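PDB 1GXM: pectate lyase from Cellvibrio cellulosa, which cleaves polygalacturonate (pectate) by anti-beta-elimination, the chain here being the family 10 polysaccharide lyase catalytic module of a longer protein. Local coordinates for residues N108-Y111 against A115-Q118; D128-N133 against T175-K180. One frame throughout, in Å; residues are numbered along the deposited sequence.

Contact 1: N108-Y111 against A115-Q118; sequences NSQY and ALPQ
Tyr-111 and Ala-115 hold this turn together through one backbone bond. Tyr-111 N donates to Ala-115 O at 2.9 Å, with an N-H...O angle of 160°. The same oxygen has two further neighbours. Gln-110 CA approaches it in a CA-H...O contact, and the Tyr-111 ring meets it with its edge, CD1 lying 3.4 Å from Ala-115 O. The ring is put there by its first torsion: CG is anti to the carbonyl carbon and beside the backbone N (chi1 -68°), which brings the CD1 edge close to the oxygen that N binds. CD1 also touches Ala-115 CB, while CE1 reaches Pro-117 CB at an oblique angle, 4.0 Å away. The Tyr-111 hydroxyl bonds to Asp-128 O and to a bound glycerol, probably from the crystallisation liquor. Leu-116 meets Gln-110 through its CD2 branch, 3.6 Å from Gln-110 CB. Gln-110 stretches out past it, and its amide nitrogen bonds to Gly-114 O and Ala-170 O. Pro-117 CD comes within 3.0 Å of Ser-109 O. A water donates to both Ser-109 OG and Pro-117 O, bridging the segments; OG also bonds to Leu-106 O. This is a short loop that bends the chain after helix 93-109 and leads it to strand 119-120, in a catalytic module whose family is built on an (alpha/alpha) toroid.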
loop_
_atom_site.group_PDB
_atom_site.type_symbol
_atom_site.label_atom_id
_atom_site.label_comp_id
_atom_site.label_asym_id
_atom_site.label_seq_id
_atom_site.Cartn_x
_atom_site.Cartn_y
_atom_site.Cartn_z
ATOM N N ASN A 108 -2.635 -17.090 -1.939
ATOM C CA ASN A 108 -3.604 -17.818 -1.123
ATOM C C ASN A 108 -4.503 -16.904 -0.324
ATOM O O ASN A 108 -5.672 -17.210 -0.091
ATOM C CB ASN A 108 -2.931 -18.773 -0.160
ATOM C CG ASN A 108 -2.429 -20.017 -0.833
ATOM O OD1 ASN A 108 -2.881 -20.382 -1.932
ATOM N ND2 ASN A 108 -1.490 -20.691 -0.178
ATOM N N SER A 109 -3.949 -15.753 0.082
ATOM C CA SER A 109 -4.718 -14.788 0.867
ATOM C C SER A 109 -5.756 -14.043 0.066
ATOM O O SER A 109 -6.636 -13.426 0.629
ATOM C CB SER A 109 -3.782 -13.791 1.513
ATOM O OG SER A 109 -3.387 -12.770 0.621
ATOM N N GLN A 110 -5.645 -14.097 -1.252
ATOM C CA GLN A 110 -6.458 -13.274 -2.107
ATOM C C GLN A 110 -7.885 -13.789 -2.202
ATOM O O GLN A 110 -8.121 -14.964 -2.456
ATOM C CB GLN A 110 -5.836 -13.165 -3.494
ATOM C CG GLN A 110 -6.470 -12.116 -4.362
ATOM C CD GLN A 110 -5.719 -11.928 -5.647
ATOM O OE1 GLN A 110 -5.351 -12.898 -6.313
ATOM N NE2 GLN A 110 -5.481 -10.672 -6.016
ATOM N N TYR A 111 -8.841 -12.913 -1.996
ATOM C CA TYR A 111 -10.218 -13.261 -2.184
ATOM C C TYR A 111 -10.536 -13.443 -3.663
ATOM O O TYR A 111 -9.804 -12.980 -4.512
ATOM C CB TYR A 111 -11.121 -12.176 -1.642
ATOM C CG TYR A 111 -11.148 -11.973 -0.153
ATOM C CD1 TYR A 111 -10.227 -11.160 0.486
ATOM C CD2 TYR A 111 -12.178 -12.497 0.602
ATOM C CE1 TYR A 111 -10.316 -10.903 1.838
ATOM C CE2 TYR A 111 -12.260 -12.254 1.948
ATOM C CZ TYR A 111 -11.333 -11.434 2.557
ATOM O OH TYR A 111 -11.449 -11.189 3.888
ATOM N N ALA A 115 -9.258 -8.836 -3.709
ATOM C CA ALA A 115 -8.876 -8.159 -2.481
ATOM C C ALA A 115 -7.790 -8.940 -1.761
ATOM O O ALA A 115 -7.823 -10.170 -1.713
ATOM C CB ALA A 115 -10.057 -8.043 -1.590
ATOM N N LEU A 116 -6.863 -8.221 -1.144
ATOM C CA LEU A 116 -5.894 -8.799 -0.217
ATOM C C LEU A 116 -6.181 -8.314 1.188
ATOM O O LEU A 116 -6.255 -7.108 1.423
ATOM C CB LEU A 116 -4.464 -8.408 -0.586
ATOM C CG LEU A 116 -4.018 -8.859 -1.982
ATOM C CD1 LEU A 116 -2.605 -8.438 -2.235
ATOM C CD2 LEU A 116 -4.083 -10.336 -2.092
ATOM N N PRO A 117 -6.319 -9.235 2.129
ATOM C CA PRO A 117 -6.557 -8.885 3.524
ATOM C C PRO A 117 -5.278 -8.495 4.214
ATOM O O PRO A 117 -4.178 -8.758 3.753
ATOM C CB PRO A 117 -7.086 -10.188 4.104
ATOM C CG PRO A 117 -6.361 -11.225 3.338
ATOM C CD PRO A 117 -6.268 -10.699 1.938
ATOM N N GLN A 118 -5.421 -7.852 5.353
ATOM C CA GLN A 118 -4.285 -7.452 6.150
ATOM C C GLN A 118 -3.569 -8.633 6.794
ATOM O O GLN A 118 -2.360 -8.638 6.885
ATOM C CB GLN A 118 -4.725 -6.465 7.212
ATOM C CG GLN A 118 -3.586 -5.769 7.902
ATOM C CD GLN A 118 -4.054 -4.856 9.026
ATOM O OE1 GLN A 118 -3.736 -3.650 9.045
ATOM N NE2 GLN A 118 -4.769 -5.407 9.956
HETATM O O HOH W 1 -2.490 -10.529 2.176
#

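Contact 2: D128-N133 against T175-K180; sequences DHATFN and TDYILK
Strand 130-131 and Phe-132, the residue after it, pack on helix 161-181 in the buried core of the module. All four touching side chains are buried, and no hydrogen bond crosses between the segments. Ala-130 CB points at the helix and meets the hydroxyl end of Tyr-177, 3.2 Å from OH and 3.4 Å from CZ. The methyl sits obliquely to the ring. Tyr-177 carries its CG opposite the backbone N (chi1 -176°), which sends the ring out from the helix to the strand. There its hydroxyl bonds to Gly-197 O, so the one polar atom of these four side chains has a partner. Phe-132 comes in beside Ala-130. Its CZ lies near the plane of the Tyr-177 ring, at the edge, 4.1 Å from CE1, but the tyrosine is oblique to the phenyl ring. The outer edge of the phenyl ring also meets the next helix residue: Phe-132 CE1 is 3.8 Å from Ile-178 CG1. Phe-132 thus fits against two consecutive helix side chains. The Trp-192 ring meets that of Phe-132 at about 60°, and Val-222 of helix 219-226 touches both Phe-132 and Ile-178. Strand 130-131, paired antiparallel with 195-196, is pinned to helix 161-181 by apolar core packing, a helix-on-strand contact of the catalytic module.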
loop_
_atom_site.group_PDB
_atom_site.type_symbol
_atom_site.label_atom_id
_atom_site.label_comp_id
_atom_site.label_asym_id
_atom_site.label_seq_id
_atom_site.Cartn_x
_atom_site.Cartn_y
_atom_site.Cartn_z
ATOM N N ASP A 128 -9.742 -8.300 7.904
ATOM C CA ASP A 128 -10.202 -9.116 6.778
ATOM C C ASP A 128 -10.457 -8.282 5.529
ATOM O O ASP A 128 -10.579 -8.827 4.435
ATOM C CB ASP A 128 -11.521 -9.811 7.128
ATOM C CG ASP A 128 -11.387 -10.886 8.149
ATOM O OD1 ASP A 128 -10.281 -11.142 8.675
ATOM O OD2 ASP A 128 -12.420 -11.501 8.497
ATOM N N HIS A 129 -10.623 -6.972 5.695
ATOM C CA HIS A 129 -10.955 -6.121 4.574
ATOM C C HIS A 129 -9.823 -6.064 3.567
ATOM O O HIS A 129 -8.673 -6.330 3.905
ATOM C CB HIS A 129 -11.281 -4.701 5.018
ATOM C CG HIS A 129 -12.508 -4.593 5.856
ATOM N ND1 HIS A 129 -13.649 -5.327 5.607
ATOM C CD2 HIS A 129 -12.769 -3.830 6.940
ATOM C CE1 HIS A 129 -14.559 -5.011 6.511
ATOM N NE2 HIS A 129 -14.056 -4.099 7.325
ATOM N N ALA A 130 -10.152 -5.713 2.329
ATOM C CA ALA A 130 -9.145 -5.313 1.358
ATOM C C ALA A 130 -8.382 -4.150 1.984
ATOM O O ALA A 130 -8.958 -3.108 2.299
ATOM C CB ALA A 130 -9.803 -4.860 0.063
ATOM N N THR A 131 -7.083 -4.334 2.180
ATOM C CA THR A 131 -6.303 -3.428 3.023
ATOM C C THR A 131 -5.305 -2.657 2.213
ATOM O O THR A 131 -4.242 -3.137 1.880
ATOM C CB THR A 131 -5.612 -4.208 4.100
ATOM O OG1 THR A 131 -6.617 -4.825 4.904
ATOM C CG2 THR A 131 -4.861 -3.264 5.044
ATOM N N PHE A 132 -5.659 -1.420 1.911
ATOM C CA PHE A 132 -4.720 -0.514 1.286
ATOM C C PHE A 132 -3.817 0.149 2.296
ATOM O O PHE A 132 -2.740 0.587 1.957
ATOM C CB PHE A 132 -5.442 0.531 0.449
ATOM C CG PHE A 132 -6.229 -0.061 -0.670
ATOM C CD1 PHE A 132 -5.596 -0.755 -1.676
ATOM C CD2 PHE A 132 -7.605 0.049 -0.732
ATOM C CE1 PHE A 132 -6.302 -1.304 -2.710
ATOM C CE2 PHE A 132 -8.308 -0.515 -1.761
ATOM C CZ PHE A 132 -7.658 -1.178 -2.752
ATOM N N ASN A 133 -4.241 0.159 3.547
ATOM C CA ASN A 133 -3.488 0.695 4.654
ATOM C C ASN A 133 -2.047 0.275 4.625
ATOM O O ASN A 133 -1.730 -0.878 4.388
ATOM C CB ASN A 133 -4.109 0.212 5.961
ATOM C CG ASN A 133 -3.635 0.993 7.137
ATOM O OD1 ASN A 133 -3.973 2.163 7.281
ATOM N ND2 ASN A 133 -2.863 0.369 8.000
ATOM N N THR A 175 -6.028 -5.823 -9.680
ATOM C CA THR A 175 -6.310 -4.638 -10.464
ATOM C C THR A 175 -7.798 -4.456 -10.653
ATOM O O THR A 175 -8.321 -3.358 -10.531
ATOM C CB THR A 175 -5.612 -4.737 -11.817
ATOM O OG1 THR A 175 -4.199 -4.784 -11.621
ATOM C CG2 THR A 175 -5.840 -3.485 -12.628
ATOM N N ASP A 176 -8.483 -5.540 -10.998
ATOM C CA ASP A 176 -9.916 -5.524 -11.145
ATOM C C ASP A 176 -10.561 -5.015 -9.859
ATOM O O ASP A 176 -11.469 -4.193 -9.895
ATOM C CB ASP A 176 -10.408 -6.920 -11.514
ATOM C CG ASP A 176 -11.859 -6.944 -11.852
ATOM O OD1 ASP A 176 -12.221 -6.445 -12.938
ATOM O OD2 ASP A 176 -12.699 -7.425 -11.072
ATOM N N TYR A 177 -10.115 -5.555 -8.717
ATOM C CA TYR A 177 -10.625 -5.097 -7.433
ATOM C C TYR A 177 -10.484 -3.580 -7.262
ATOM O O TYR A 177 -11.412 -2.876 -6.888
ATOM C CB TYR A 177 -9.934 -5.834 -6.261
ATOM C CG TYR A 177 -10.551 -5.407 -4.978
ATOM C CD1 TYR A 177 -10.100 -4.270 -4.314
ATOM C CD2 TYR A 177 -11.653 -6.065 -4.472
ATOM C CE1 TYR A 177 -10.717 -3.826 -3.215
ATOM C CE2 TYR A 177 -12.280 -5.627 -3.358
ATOM C CZ TYR A 177 -11.805 -4.490 -2.717
ATOM O OH TYR A 177 -12.450 -4.005 -1.608
ATOM N N ILE A 178 -9.280 -3.102 -7.504
ATOM C CA ILE A 178 -8.965 -1.695 -7.340
ATOM C C ILE A 178 -9.865 -0.828 -8.214
ATOM O O ILE A 178 -10.403 0.164 -7.774
ATOM C CB ILE A 178 -7.481 -1.457 -7.625
ATOM C CG1 ILE A 178 -6.655 -1.997 -6.452
ATOM C CG2 ILE A 178 -7.195 0.008 -7.861
ATOM C CD1 ILE A 178 -5.223 -2.122 -6.760
ATOM N N LEU A 179 -10.071 -1.254 -9.444
ATOM C CA LEU A 179 -10.902 -0.494 -10.357
ATOM C C LEU A 179 -12.357 -0.472 -9.893
ATOM O O LEU A 179 -13.008 0.563 -9.964
ATOM C CB LEU A 179 -10.813 -1.066 -11.760
ATOM C CG LEU A 179 -9.467 -0.919 -12.445
ATOM C CD1 LEU A 179 -9.449 -1.716 -13.744
ATOM C CD2 LEU A 179 -9.094 0.542 -12.682
ATOM N N LYS A 180 -12.858 -1.604 -9.397
ATOM C CA LYS A 180 -14.228 -1.678 -8.894
ATOM C C LYS A 180 -14.404 -0.902 -7.588
ATOM O O LYS A 180 -15.473 -0.377 -7.298
ATOM C CB LYS A 180 -14.650 -3.123 -8.712
ATOM C CG LYS A 180 -15.034 -3.777 -10.004
ATOM C CD LYS A 180 -15.317 -5.238 -9.791
ATOM C CE LYS A 180 -15.921 -5.856 -11.041
ATOM N NZ LYS A 180 -15.018 -5.696 -12.186
#

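In the fold
From the N terminus, contact 1 follows helix 93-109 and closes a tight loop of three intervening residues. The chain continues through strand 119-120 to strand 130-131, where contact 2 opens. It then runs through helix 136-148 and returns along helix 161-181, so contact 2 closes a much longer, largely helical excursion. The contacts follow in series; they neither nest nor cross. They are still neighbours in space, their centres about 9 Å apart. Leu-116 O probably accepts a hydrogen bond from Thr-131 N, and Ala-115 CB packs on Ala-130 CB. Segment 115-118 therefore joins segment 108-111 to strand 130-131, and Ala-115 also touches Tyr-177 of helix 161-181 directly.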